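Local coordinates for protein dioxygenase (PDB 5V2D) that probably cleaves the central carbon-carbon double bond of lignin-derived stilbenes with molecular oxygen at a non-heme iron centre, yielding aromatic aldehydes, at residues 186-191 with 238-243; 200-205 with 212-217; 140-145 with 153-158; 248-253 with 280-285; 304-309 with 383-388. One frame throughout, in Å; residues are numbered along the deposited sequence.

Contact 1: 186-191 with 238-243. With FE (Fe (III) ion), chain E.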
# COMPACT_ATOMS: atom_id res chain seq x y z
N THR A 186 3.45 4.85 10.13
CA THR A 186 3.15 3.84 9.11
C THR A 186 2.36 4.39 7.95
O THR A 186 1.57 5.34 8.13
CB THR A 186 2.36 2.66 9.74
OG1 THR A 186 2.22 1.60 8.82
CG2 THR A 186 1.04 3.07 10.24
N ALA A 187 2.48 3.74 6.80
CA ALA A 187 1.53 3.98 5.70
C ALA A 187 0.39 2.95 5.75
O ALA A 187 -0.44 2.96 4.86
CB ALA A 187 2.26 3.93 4.37
N HIS A 188 0.33 2.07 6.75
CA HIS A 188 -0.77 1.13 6.87
C HIS A 188 -1.57 1.25 8.18
O HIS A 188 -1.77 0.25 8.85
CB HIS A 188 -0.30 -0.28 6.63
CG HIS A 188 -0.18 -0.58 5.18
ND1 HIS A 188 -1.31 -0.68 4.41
CD2 HIS A 188 0.88 -0.74 4.35
CE1 HIS A 188 -0.93 -0.87 3.14
NE2 HIS A 188 0.38 -0.96 3.09
N PRO A 189 -2.03 2.46 8.51
CA PRO A 189 -2.91 2.59 9.63
C PRO A 189 -4.24 1.95 9.30
O PRO A 189 -4.55 1.75 8.08
CB PRO A 189 -3.07 4.10 9.77
CG PRO A 189 -3.01 4.62 8.37
CD PRO A 189 -1.95 3.71 7.72
N LYS A 190 -5.01 1.62 10.33
CA LYS A 190 -6.36 1.06 10.14
C LYS A 190 -7.35 1.94 10.86
O LYS A 190 -7.01 2.55 11.88
CB LYS A 190 -6.46 -0.29 10.81
CG LYS A 190 -5.38 -1.33 10.62
CD LYS A 190 -5.32 -1.77 9.23
CE LYS A 190 -4.19 -2.79 9.11
NZ LYS A 190 -3.68 -2.78 7.73
N LEU A 191 -8.57 1.99 10.38
CA LEU A 191 -9.73 2.59 11.14
C LEU A 191 -10.53 1.53 11.84
O LEU A 191 -11.01 0.52 11.24
CB LEU A 191 -10.69 3.28 10.20
CG LEU A 191 -10.12 4.48 9.49
CD1 LEU A 191 -11.23 4.95 8.49
CD2 LEU A 191 -9.68 5.57 10.51
N VAL A 238 8.73 -3.13 8.91
CA VAL A 238 7.36 -3.47 9.32
C VAL A 238 6.44 -2.65 8.43
O VAL A 238 6.11 -1.44 8.74
CB VAL A 238 7.09 -3.19 10.79
CG1 VAL A 238 5.73 -3.76 11.18
CG2 VAL A 238 8.14 -3.86 11.67
N HIS A 239 6.02 -3.28 7.33
CA HIS A 239 5.27 -2.51 6.32
C HIS A 239 3.81 -2.33 6.74
O HIS A 239 3.25 -1.23 6.67
CB HIS A 239 5.44 -3.12 4.91
CG HIS A 239 4.69 -2.37 3.85
ND1 HIS A 239 4.98 -1.05 3.54
CD2 HIS A 239 3.57 -2.70 3.15
CE1 HIS A 239 4.14 -0.64 2.60
NE2 HIS A 239 3.27 -1.61 2.37
N ASP A 240 3.16 -3.45 7.07
CA ASP A 240 1.75 -3.49 7.41
C ASP A 240 1.66 -4.07 8.80
O ASP A 240 2.65 -4.53 9.35
CB ASP A 240 1.01 -4.32 6.34
CG ASP A 240 -0.50 -4.03 6.24
OD1 ASP A 240 -1.08 -3.42 7.20
OD2 ASP A 240 -1.12 -4.48 5.22
N PHE A 241 0.50 -4.04 9.41
CA PHE A 241 0.30 -4.66 10.72
C PHE A 241 -1.13 -5.14 10.83
O PHE A 241 -1.84 -5.09 9.88
CB PHE A 241 0.73 -3.72 11.87
CG PHE A 241 -0.29 -2.72 12.32
CD1 PHE A 241 -0.90 -1.89 11.45
CD2 PHE A 241 -0.60 -2.60 13.66
CE1 PHE A 241 -1.79 -0.90 11.89
CE2 PHE A 241 -1.52 -1.64 14.12
CZ PHE A 241 -2.12 -0.80 13.24
N ALA A 242 -1.46 -5.73 11.96
CA ALA A 242 -2.81 -6.24 12.18
C ALA A 242 -3.27 -5.74 13.53
O ALA A 242 -2.51 -5.72 14.52
CB ALA A 242 -2.77 -7.73 12.18
N ALA A 243 -4.50 -5.27 13.56
CA ALA A 243 -5.11 -4.80 14.80
C ALA A 243 -6.42 -5.55 14.98
O ALA A 243 -7.15 -5.80 14.01
CB ALA A 243 -5.32 -3.29 14.79
FE FE E . 1.49 -1.42 1.33
O HOH W 1 5.07 1.05 8.60
O HOH W 2 3.91 1.21 6.02
O HOH W 3 2.64 -1.19 -0.36
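His188 and His239 converge on the ferric iron, which also binds water 3. With chi1 at -81°, CG of His188 lies anti to the carbonyl carbon, and the ring is laid against the carboxylate of Asp240. His188 CB sits 3.3 Å from Asp240 OD1. His188 CG lies 3.6 Å from Asp240 CG, ring and carboxylate stacked with planes 21° apart, and ND1 and, at the limit of contact, CE1 face the second oxygen, OD2. On the other branch CD2 points onto the rim of one face of the His239 ring, in an offset edge-to-face pair with planes 79° apart. At the tip His188 NE2 binds the iron at 2.1 Å, as does His239 NE2, while Glu156 takes up His239 ND1. His304 and His495 complete the four-histidine site that, in this family, sits on the axis of a seven-bladed beta-propeller; strands 190-191 and 242-243 belong to successive blades. Asp240 is itself held: Lys190 NZ reaches the syn lone pair of OD1 at 2.7 Å in a salt bridge, Phe241 N meets the same oxygen on its anti side, tilted out of the carboxylate plane, and OD2 accepts from Thr305 N. Lys190 CG rests 3.8 Å from Phe241 CE1, and that ring turns its edge to His188 O, 3.3 Å from CE1. Water 2 accepts from Ala187 N and donates to His239 O at 2.6 Å.

Contact 2: 200-205 with 212-217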
# COMPACT_ATOMS: atom_id res chain seq x y z
N ALA A 200 -2.38 2.87 14.48
CA ALA A 200 -1.21 3.09 13.71
C ALA A 200 0.04 2.63 14.48
O ALA A 200 -0.06 2.13 15.58
CB ALA A 200 -1.13 4.58 13.36
N PHE A 201 1.20 2.77 13.85
CA PHE A 201 2.44 2.33 14.47
C PHE A 201 3.60 3.01 13.78
O PHE A 201 3.42 3.67 12.74
CB PHE A 201 2.56 0.82 14.47
CG PHE A 201 2.86 0.24 13.13
CD1 PHE A 201 4.22 0.00 12.71
CD2 PHE A 201 1.85 -0.08 12.25
CE1 PHE A 201 4.48 -0.47 11.45
CE2 PHE A 201 2.14 -0.59 10.97
CZ PHE A 201 3.44 -0.80 10.57
N SER A 202 4.80 2.83 14.33
CA SER A 202 6.06 3.34 13.73
C SER A 202 7.18 2.31 13.93
O SER A 202 7.24 1.67 15.00
CB SER A 202 6.43 4.64 14.42
OG SER A 202 7.79 4.98 14.14
N TYR A 203 7.99 2.05 12.90
CA TYR A 203 9.24 1.31 13.06
C TYR A 203 10.40 2.26 12.68
O TYR A 203 10.17 3.33 12.10
CB TYR A 203 9.28 -0.03 12.31
CG TYR A 203 9.48 0.10 10.81
CD1 TYR A 203 8.38 0.34 9.97
CD2 TYR A 203 10.72 -0.02 10.26
CE1 TYR A 203 8.52 0.46 8.62
CE2 TYR A 203 10.92 0.11 8.88
CZ TYR A 203 9.84 0.35 8.06
OH TYR A 203 10.06 0.43 6.69
N GLU A 204 11.62 1.87 13.02
CA GLU A 204 12.75 2.80 13.05
C GLU A 204 12.35 4.09 13.74
O GLU A 204 12.60 5.23 13.28
CB GLU A 204 13.30 3.04 11.64
CG GLU A 204 14.03 1.78 11.08
CD GLU A 204 14.67 2.08 9.72
OE1 GLU A 204 15.64 2.87 9.63
OE2 GLU A 204 14.17 1.50 8.72
N ALA A 205 11.69 3.92 14.86
CA ALA A 205 10.91 5.00 15.46
C ALA A 205 11.77 6.07 16.12
O ALA A 205 11.25 7.16 16.44
CB ALA A 205 9.94 4.45 16.44
N ASP A 212 13.48 0.48 17.67
CA ASP A 212 12.30 0.90 18.38
C ASP A 212 11.04 0.73 17.50
O ASP A 212 11.05 1.08 16.30
CB ASP A 212 12.41 2.34 18.78
CG ASP A 212 13.65 2.59 19.66
OD1 ASP A 212 14.74 2.76 19.06
OD2 ASP A 212 13.55 2.45 20.91
N LEU A 213 9.99 0.23 18.14
CA LEU A 213 8.66 0.03 17.57
C LEU A 213 7.68 0.69 18.46
O LEU A 213 7.83 0.66 19.68
CB LEU A 213 8.33 -1.45 17.55
CG LEU A 213 9.24 -2.30 16.68
CD1 LEU A 213 8.76 -3.74 16.70
CD2 LEU A 213 9.20 -1.87 15.24
N VAL A 214 6.64 1.31 17.92
CA VAL A 214 5.62 1.94 18.75
C VAL A 214 4.26 1.68 18.18
O VAL A 214 4.10 1.89 16.95
CB VAL A 214 5.68 3.50 18.73
CG1 VAL A 214 4.97 4.10 19.92
CG2 VAL A 214 7.01 4.03 18.44
N TYR A 215 3.29 1.32 19.03
CA TYR A 215 1.86 1.32 18.65
C TYR A 215 1.21 2.63 19.09
O TYR A 215 1.50 3.12 20.18
CB TYR A 215 1.13 0.13 19.30
CG TYR A 215 -0.34 0.17 19.08
CD1 TYR A 215 -0.84 0.06 17.81
CD2 TYR A 215 -1.23 0.36 20.11
CE1 TYR A 215 -2.18 0.13 17.56
CE2 TYR A 215 -2.58 0.39 19.89
CZ TYR A 215 -3.06 0.29 18.61
OH TYR A 215 -4.40 0.39 18.34
N PHE A 216 0.36 3.22 18.26
CA PHE A 216 -0.42 4.39 18.54
C PHE A 216 -1.90 4.16 18.30
O PHE A 216 -2.28 3.59 17.27
CB PHE A 216 -0.07 5.55 17.58
CG PHE A 216 1.32 5.99 17.65
CD1 PHE A 216 2.17 5.86 16.53
CD2 PHE A 216 1.78 6.62 18.79
CE1 PHE A 216 3.47 6.35 16.58
CE2 PHE A 216 3.12 7.10 18.84
CZ PHE A 216 3.95 6.94 17.72
N GLU A 217 -2.75 4.71 19.21
CA GLU A 217 -4.16 4.69 19.02
C GLU A 217 -4.71 6.08 19.22
O GLU A 217 -4.56 6.67 20.31
CB GLU A 217 -4.80 3.68 19.95
CG GLU A 217 -6.31 3.56 19.67
CD GLU A 217 -6.91 2.18 20.01
OE1 GLU A 217 -8.16 2.19 19.96
OE2 GLU A 217 -6.21 1.13 20.24
O HOH W 4 12.54 -0.59 14.39
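Phe201 faces Tyr215 and Ser202 faces Val214 across an antiparallel beta hairpin, strands 198-203 and 212-218, the two middle strands of a four-stranded propeller blade. Main-chain hydrogen bonds come first. Ala200 and Phe216 exchange a pair, Phe216 N giving an almost straight bond (175°) to Ala200 O, and Ser202 and Val214 exchange another; nearer the turn, Ala205 N donates to Asp212 O at 3.2 Å. CA-H...O contacts lie between them: Phe201 CA is 3.0 Å from Val214 O, and Leu213 CA makes the like contact to Ser202 O. Apolar contacts divide between the two faces. On the side of Phe201 and Tyr203, Leu213 CD2 presses on Tyr203 CB at 3.5 Å. Both aromatic residues place CG between backbone N and carbonyl carbon (chi1 73° for Phe201), which carries the rings off the hairpin, Phe201 toward Phe241 and Phe250, and Tyr203 toward a hydrogen bond between its OH and Glu156. On the other side Val214 CG2 touches Ala205 CB at 3.6 Å, its CG1 lies over the rim of one face of the Phe216 ring, and CE1 of that ring nears Ser202 CB. Polar ends finish the account: Ser202 OG is hydrogen-bonded to Thr184 OG1, and Tyr215 OH donates at 2.7 Å to Glu217 OE2, approaching from above the carboxylate plane, while Glu217 OE1 pairs with Arg284.

Contact 3: 140-145 with 153-158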
# COMPACT_ATOMS: atom_id res chain seq x y z
N ALA A 140 5.41 10.87 0.58
CA ALA A 140 4.01 10.75 0.98
C ALA A 140 3.22 9.98 -0.09
O ALA A 140 2.15 10.43 -0.45
CB ALA A 140 3.42 12.12 1.21
N ASN A 141 3.78 8.85 -0.56
CA ASN A 141 3.34 8.19 -1.79
C ASN A 141 2.65 6.84 -1.69
O ASN A 141 2.42 6.23 -2.74
CB ASN A 141 4.52 8.12 -2.75
CG ASN A 141 5.52 7.08 -2.38
OD1 ASN A 141 5.46 6.51 -1.31
ND2 ASN A 141 6.47 6.83 -3.31
N THR A 142 2.38 6.37 -0.46
CA THR A 142 2.03 4.96 -0.27
C THR A 142 0.59 4.70 0.03
O THR A 142 -0.02 3.77 -0.57
CB THR A 142 2.98 4.31 0.75
OG1 THR A 142 4.31 4.40 0.26
CG2 THR A 142 2.68 2.86 0.96
N SER A 143 -0.00 5.47 0.95
CA SER A 143 -1.42 5.31 1.24
C SER A 143 -2.08 6.62 1.50
O SER A 143 -1.45 7.63 1.75
CB SER A 143 -1.66 4.48 2.53
OG SER A 143 -1.13 3.17 2.40
N VAL A 144 -3.41 6.58 1.50
CA VAL A 144 -4.23 7.72 1.89
C VAL A 144 -5.31 7.24 2.82
O VAL A 144 -5.81 6.12 2.67
CB VAL A 144 -4.81 8.46 0.66
CG1 VAL A 144 -3.76 9.31 -0.03
CG2 VAL A 144 -5.41 7.49 -0.36
N ILE A 145 -5.67 8.05 3.81
CA ILE A 145 -6.78 7.72 4.70
C ILE A 145 -7.40 8.99 5.24
O ILE A 145 -6.68 9.93 5.53
CB ILE A 145 -6.31 6.80 5.85
CG1 ILE A 145 -7.47 6.06 6.43
CG2 ILE A 145 -5.57 7.57 6.96
CD1 ILE A 145 -7.07 5.00 7.42
N ALA A 153 -1.92 11.63 3.54
CA ALA A 153 -1.07 10.95 2.56
C ALA A 153 0.16 10.48 3.31
O ALA A 153 0.88 11.27 3.97
CB ALA A 153 -0.65 11.87 1.43
N LEU A 154 0.38 9.18 3.29
CA LEU A 154 1.30 8.53 4.20
C LEU A 154 2.46 7.83 3.46
O LEU A 154 2.28 7.21 2.41
CB LEU A 154 0.59 7.52 5.03
CG LEU A 154 -0.64 8.05 5.78
CD1 LEU A 154 -1.88 7.24 5.35
CD2 LEU A 154 -0.40 7.86 7.27
N LYS A 155 3.60 7.82 4.14
CA LYS A 155 4.68 7.00 3.76
C LYS A 155 5.55 6.74 5.01
O LYS A 155 5.79 7.61 5.77
CB LYS A 155 5.41 7.80 2.76
CG LYS A 155 6.78 7.48 2.45
CD LYS A 155 6.97 6.40 1.67
CE LYS A 155 8.23 6.66 0.82
NZ LYS A 155 8.26 5.37 0.02
N GLU A 156 5.98 5.51 5.13
CA GLU A 156 6.45 4.96 6.40
C GLU A 156 7.81 5.46 6.87
O GLU A 156 8.28 5.04 7.93
CB GLU A 156 6.48 3.42 6.34
CG GLU A 156 7.58 2.85 5.40
CD GLU A 156 7.23 1.41 4.98
OE1 GLU A 156 6.10 1.19 4.48
OE2 GLU A 156 8.08 0.49 5.16
N ASP A 157 8.43 6.35 6.12
CA ASP A 157 9.73 6.98 6.50
C ASP A 157 9.55 8.30 7.20
O ASP A 157 10.52 8.93 7.54
CB ASP A 157 10.65 7.16 5.30
CG ASP A 157 10.11 8.10 4.25
OD1 ASP A 157 8.89 8.47 4.29
OD2 ASP A 157 10.93 8.47 3.31
N ALA A 158 8.30 8.76 7.42
CA ALA A 158 8.07 10.08 7.97
C ALA A 158 6.64 10.22 8.46
O ALA A 158 5.82 9.30 8.26
CB ALA A 158 8.39 11.14 6.92
O HOH W 5 5.53 3.52 3.05
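Asn141 and Lys155 are brought together by their torsions: CG of Asn141 stands between backbone N and carbonyl carbon (chi1 75°), while the lysine leaves its backbone with CG anti to N (chi1 161°), then bends at chi2 (76°) and again at chi3. This brings Lys155 CD and NZ both 3.3 Å from Asn141 OD1, the latter as a weak hydrogen bond. The same oxygen takes a firmer one from Thr142 OG1 at 2.9 Å, and Asn141 ND2 is hydrogen-bonded to Gly83 O and Phe81 O. A leucine in place of Asn141 would probably leave the Thr142 hydroxyl without its side-chain acceptor, cost Lys155 NZ a weak bond and strip those two carbonyls of their amide donor. Leu154 O is gripped twice, by Thr142 N at 3.0 Å and by Ser143 N at 3.2 Å, while Leu154 N returns a bond to Ser143 O. Leu154 CD1 comes within 3.6 Å of Ser143 O and reaches Ile145 CG2; Ala140 CB meets Ala153 CB at 4.1 Å. Water 5 donates to Thr142 OG1 and to Glu156 OE1 and accepts from Glu156 N; OE1 also receives His239 ND1, a second-shell link to an iron ligand. Thr142 and Ser143 together face Leu154, a classic beta bulge at the open end of the 143-147/150-154 hairpin of a propeller blade, with the Thr142 side chain about 4 Å from the iron.

Contact 4: 248-253 with 280-285; sequences VVFPLI and AVVPRN
Ala280 O is met by two neighbouring groups of the facing strand, Phe250 N, which donates to it at 2.9 Å, and Val249 CA, in a CA-H...O contact at 3.2 Å, while the edge of the Phe250 ring passes nearby. The bond is returned by Ala280 N to Phe250 O. Two residues along, Val248 and Val282 exchange two more, Val248 N lying 2.9 Å from Val282 O. Between these hydrogen-bonded pairs sits the non-hydrogen-bonded pair Val249 and Val281, whose side chains run alongside each other and touch through their CG2 methyls at 4.1 Å. On the opposite face Val282 CG1, standing between backbone N and carbonyl carbon (chi1 64°), leans on Val248 CB at 4.1 Å and more loosely on Phe250 CE1. Phe250 CB packs on Ala280 CB, and its ring continues to Phe201 and, edge to face, to Phe230. Arg284 crosses Val248 at about a right angle, CG to CG2, on its way to salt bridges with Glu217 and Asp192 of the preceding blade. All this pairs strands 247-252 and 276-283, running at 164°, the antiparallel middle strands of a four-stranded beta-propeller blade.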
# COMPACT_ATOMS: atom_id res chain seq x y z
N VAL A 248 -2.57 -6.24 18.90
CA VAL A 248 -1.88 -5.67 17.75
C VAL A 248 -0.75 -6.65 17.42
O VAL A 248 -0.13 -7.18 18.31
CB VAL A 248 -1.34 -4.31 18.17
CG1 VAL A 248 -0.43 -3.74 17.12
CG2 VAL A 248 -2.51 -3.38 18.37
N VAL A 249 -0.48 -6.88 16.13
CA VAL A 249 0.57 -7.75 15.66
C VAL A 249 1.45 -6.99 14.66
O VAL A 249 0.93 -6.40 13.69
CB VAL A 249 0.00 -8.99 14.95
CG1 VAL A 249 1.13 -9.91 14.48
CG2 VAL A 249 -0.95 -9.71 15.89
N PHE A 250 2.75 -6.98 14.91
CA PHE A 250 3.76 -6.35 14.04
C PHE A 250 4.52 -7.48 13.31
O PHE A 250 5.28 -8.22 13.92
CB PHE A 250 4.79 -5.64 14.86
CG PHE A 250 4.29 -4.42 15.57
CD1 PHE A 250 3.42 -4.53 16.64
CD2 PHE A 250 4.89 -3.18 15.31
CE1 PHE A 250 2.95 -3.39 17.32
CE2 PHE A 250 4.48 -1.99 16.01
CZ PHE A 250 3.51 -2.12 17.02
N PRO A 251 4.36 -7.59 12.01
CA PRO A 251 5.15 -8.58 11.24
C PRO A 251 6.47 -7.95 10.82
O PRO A 251 6.52 -7.02 10.00
CB PRO A 251 4.25 -8.92 10.03
CG PRO A 251 2.98 -8.11 10.27
CD PRO A 251 3.30 -7.01 11.19
N LEU A 252 7.58 -8.44 11.34
CA LEU A 252 8.90 -7.99 10.93
C LEU A 252 9.37 -8.84 9.76
O LEU A 252 9.65 -10.03 9.90
CB LEU A 252 9.94 -8.14 12.07
CG LEU A 252 9.94 -6.94 13.00
CD1 LEU A 252 8.64 -6.92 13.76
CD2 LEU A 252 11.09 -6.99 13.94
N ILE A 253 9.44 -8.21 8.61
CA ILE A 253 9.90 -8.81 7.37
C ILE A 253 11.45 -8.94 7.46
O ILE A 253 12.10 -8.02 8.02
CB ILE A 253 9.51 -7.90 6.21
CG1 ILE A 253 7.97 -7.83 6.10
CG2 ILE A 253 10.09 -8.39 4.89
CD1 ILE A 253 7.48 -6.64 5.26
N ALA A 280 5.65 -9.60 16.60
CA ALA A 280 5.39 -9.13 17.95
C ALA A 280 3.89 -9.01 18.17
O ALA A 280 3.19 -8.42 17.37
CB ALA A 280 6.03 -7.78 18.15
N VAL A 281 3.37 -9.58 19.24
CA VAL A 281 1.95 -9.57 19.53
C VAL A 281 1.79 -8.96 20.90
O VAL A 281 2.48 -9.35 21.83
CB VAL A 281 1.38 -11.00 19.56
CG1 VAL A 281 -0.08 -10.97 19.94
CG2 VAL A 281 1.61 -11.76 18.29
N VAL A 282 1.01 -7.90 20.98
CA VAL A 282 0.86 -7.19 22.20
C VAL A 282 -0.58 -6.78 22.44
O VAL A 282 -1.28 -6.44 21.49
CB VAL A 282 1.80 -5.97 22.21
CG1 VAL A 282 1.48 -4.93 21.15
CG2 VAL A 282 1.80 -5.33 23.57
N PRO A 283 -1.02 -6.78 23.70
CA PRO A 283 -2.38 -6.26 23.92
C PRO A 283 -2.51 -4.82 23.52
O PRO A 283 -1.61 -4.00 23.75
CB PRO A 283 -2.65 -6.42 25.47
CG PRO A 283 -1.66 -7.44 25.90
CD PRO A 283 -0.48 -7.38 24.93
N ARG A 284 -3.67 -4.53 22.94
CA ARG A 284 -3.95 -3.26 22.39
C ARG A 284 -3.94 -2.13 23.42
O ARG A 284 -3.58 -0.99 23.13
CB ARG A 284 -5.29 -3.36 21.73
CG ARG A 284 -5.56 -2.24 20.78
CD ARG A 284 -6.68 -2.62 19.80
NE ARG A 284 -7.47 -1.40 19.56
CZ ARG A 284 -8.60 -1.35 18.90
NH1 ARG A 284 -9.21 -0.19 18.80
NH2 ARG A 284 -9.14 -2.45 18.38
N ASN A 285 -4.28 -2.47 24.65
CA ASN A 285 -4.24 -1.50 25.76
C ASN A 285 -3.11 -1.83 26.74
O ASN A 285 -3.14 -1.38 27.89
CB ASN A 285 -5.62 -1.52 26.49
CG ASN A 285 -5.92 -2.86 27.18
OD1 ASN A 285 -5.24 -3.90 26.98
ND2 ASN A 285 -6.91 -2.81 28.04

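Contact 5: 304-309 with 383-388. With FE (Fe (III) ion), chain E.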
# COMPACT_ATOMS: atom_id res chain seq x y z
N HIS A 304 0.62 -7.94 2.64
CA HIS A 304 -0.36 -7.06 3.27
C HIS A 304 -1.42 -7.82 4.05
O HIS A 304 -1.88 -8.87 3.64
CB HIS A 304 -1.07 -6.26 2.16
CG HIS A 304 -0.19 -5.23 1.59
ND1 HIS A 304 0.36 -5.31 0.34
CD2 HIS A 304 0.16 -4.02 2.08
CE1 HIS A 304 1.10 -4.22 0.13
NE2 HIS A 304 0.99 -3.44 1.18
N THR A 305 -1.85 -7.24 5.15
CA THR A 305 -2.93 -7.79 5.94
C THR A 305 -4.26 -7.75 5.23
O THR A 305 -4.75 -6.66 4.86
CB THR A 305 -3.03 -6.99 7.25
OG1 THR A 305 -1.76 -7.05 7.91
CG2 THR A 305 -4.11 -7.52 8.19
N LEU A 306 -4.90 -8.90 5.05
CA LEU A 306 -6.29 -8.92 4.58
C LEU A 306 -7.18 -8.50 5.76
O LEU A 306 -7.88 -7.49 5.71
CB LEU A 306 -6.68 -10.26 4.02
CG LEU A 306 -8.18 -10.45 3.81
CD1 LEU A 306 -8.81 -9.39 2.88
CD2 LEU A 306 -8.39 -11.87 3.23
N ASN A 307 -7.08 -9.22 6.85
CA ASN A 307 -7.80 -8.91 8.07
C ASN A 307 -7.22 -9.75 9.19
O ASN A 307 -6.42 -10.64 8.96
CB ASN A 307 -9.34 -9.08 7.93
CG ASN A 307 -10.10 -8.36 9.01
OD1 ASN A 307 -9.61 -7.38 9.62
ND2 ASN A 307 -11.33 -8.82 9.24
N ALA A 308 -7.62 -9.47 10.41
CA ALA A 308 -7.19 -10.19 11.61
C ALA A 308 -8.27 -10.10 12.65
O ALA A 308 -9.07 -9.19 12.64
CB ALA A 308 -5.90 -9.54 12.16
N PHE A 309 -8.31 -11.08 13.54
CA PHE A 309 -9.21 -11.03 14.65
C PHE A 309 -8.65 -11.91 15.75
O PHE A 309 -7.70 -12.68 15.53
CB PHE A 309 -10.63 -11.45 14.21
CG PHE A 309 -10.71 -12.84 13.74
CD1 PHE A 309 -11.03 -13.89 14.62
CD2 PHE A 309 -10.42 -13.14 12.41
CE1 PHE A 309 -11.10 -15.20 14.16
CE2 PHE A 309 -10.45 -14.47 11.96
CZ PHE A 309 -10.78 -15.49 12.86
N ARG A 383 -12.28 -7.85 13.23
CA ARG A 383 -13.33 -8.72 13.79
C ARG A 383 -13.41 -9.98 12.95
O ARG A 383 -12.96 -10.05 11.77
CB ARG A 383 -14.75 -8.10 13.75
CG ARG A 383 -14.96 -6.62 13.96
CD ARG A 383 -14.79 -6.16 15.44
NE ARG A 383 -13.61 -5.26 15.60
CZ ARG A 383 -13.52 -4.15 16.35
NH1 ARG A 383 -14.55 -3.73 17.07
NH2 ARG A 383 -12.37 -3.47 16.42
N GLN A 384 -14.12 -10.94 13.48
CA GLN A 384 -14.39 -12.17 12.76
C GLN A 384 -15.08 -11.80 11.44
O GLN A 384 -15.94 -10.90 11.36
CB GLN A 384 -15.36 -13.08 13.62
CG GLN A 384 -15.07 -14.57 13.89
CD GLN A 384 -14.47 -15.40 12.74
OE1 GLN A 384 -14.03 -14.96 11.64
NE2 GLN A 384 -14.27 -16.65 13.12
N TYR A 385 -14.72 -12.47 10.39
CA TYR A 385 -15.11 -12.08 9.06
C TYR A 385 -15.03 -13.29 8.19
O TYR A 385 -14.40 -14.25 8.56
CB TYR A 385 -14.19 -10.94 8.54
CG TYR A 385 -12.90 -11.40 7.94
CD1 TYR A 385 -12.63 -11.17 6.63
CD2 TYR A 385 -11.92 -12.06 8.73
CE1 TYR A 385 -11.42 -11.60 6.05
CE2 TYR A 385 -10.73 -12.50 8.17
CZ TYR A 385 -10.48 -12.26 6.85
OH TYR A 385 -9.36 -12.69 6.22
N ALA A 386 -15.64 -13.21 7.00
CA ALA A 386 -15.71 -14.34 6.09
C ALA A 386 -15.47 -14.06 4.62
O ALA A 386 -15.65 -14.96 3.79
CB ALA A 386 -17.08 -15.04 6.24
N HIS A 387 -15.10 -12.82 4.29
CA HIS A 387 -14.93 -12.43 2.89
C HIS A 387 -13.71 -11.55 2.66
O HIS A 387 -13.39 -10.74 3.49
CB HIS A 387 -16.16 -11.63 2.46
CG HIS A 387 -17.43 -12.41 2.54
ND1 HIS A 387 -17.90 -13.15 1.47
CD2 HIS A 387 -18.31 -12.59 3.57
CE1 HIS A 387 -18.96 -13.84 1.88
NE2 HIS A 387 -19.28 -13.45 3.11
N GLY A 388 -13.07 -11.70 1.52
CA GLY A 388 -11.98 -10.77 1.11
C GLY A 388 -11.97 -10.59 -0.40
O GLY A 388 -12.49 -11.46 -1.13
FE FE E . 1.49 -1.42 1.33
O HOH W 3 2.64 -1.19 -0.36
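The extended backbone of 307-309 comes close to the loop at Arg383, where Phe309 CA and Arg383 CA are 4.8 Å apart, and the two segments then diverge, Leu306 CA lying 6.9 Å from Gly388 CA. The Tyr385 ring lies between them. Asn307 covers one face of it: CB stands 3.6 Å from the ring centroid in a CH-pi contact, and ND2 lies over the rim, 3.3 Å from Tyr385 CG, with amide and ring planes 77° apart. ND2 is hydrogen-bonded to Tyr380 O, and Asn307 OD1 to Gly382 N. At the phenol end Leu306 crosses the tyrosine, its CD2 3.2 Å from Tyr385 OH, while that hydroxyl is hydrogen-bonded to Asp318. Phe309 CD2 meets the ring at its edge, by Tyr385 CD2. With an alanine in place of Tyr385, Asn307 CB and Leu306 would probably lose the ring they pack on, and Asp318 its phenol partner. Phe309, with CG between backbone N and carbonyl carbon (chi1 63°), is stacked by the Gln384 amide at 20°, OE1 lying 3.5 Å from CZ; Gln384 OE1 is held in place by Tyr385 N at 2.9 Å. Leu306 CD1 also packs on Gly388 CA. Segment 304-309 begins at His304, whose NE2 binds the ferric iron at 2.1 Å and whose ND1 is held by Glu372. Two neighbouring blades thus meet here beside one ligand of the four-histidine iron site characteristic of carotenoid cleavage oxygenase relatives.

Along the chain contact 3 comes first, then contact 1 with contact 2 nested inside its loop, then contacts 4 and 5. Contacts 2, 3 and 4 lie within three successive four-stranded sheets, whereas contacts 1 and 5 join one sheet's edge to the next. Contact 1 is the hub: its centre is about 10 Å from those of contacts 2 and 4, about 11 Å from contact 3 and about 13 Å from contact 5, and it touches all four. Contacts 2 and 5, about 22 Å apart between centres, do not meet. This arrangement fits a propeller whose inner strands and adjoining loops converge on one iron, contacts 1 and 5 providing three of its four histidines.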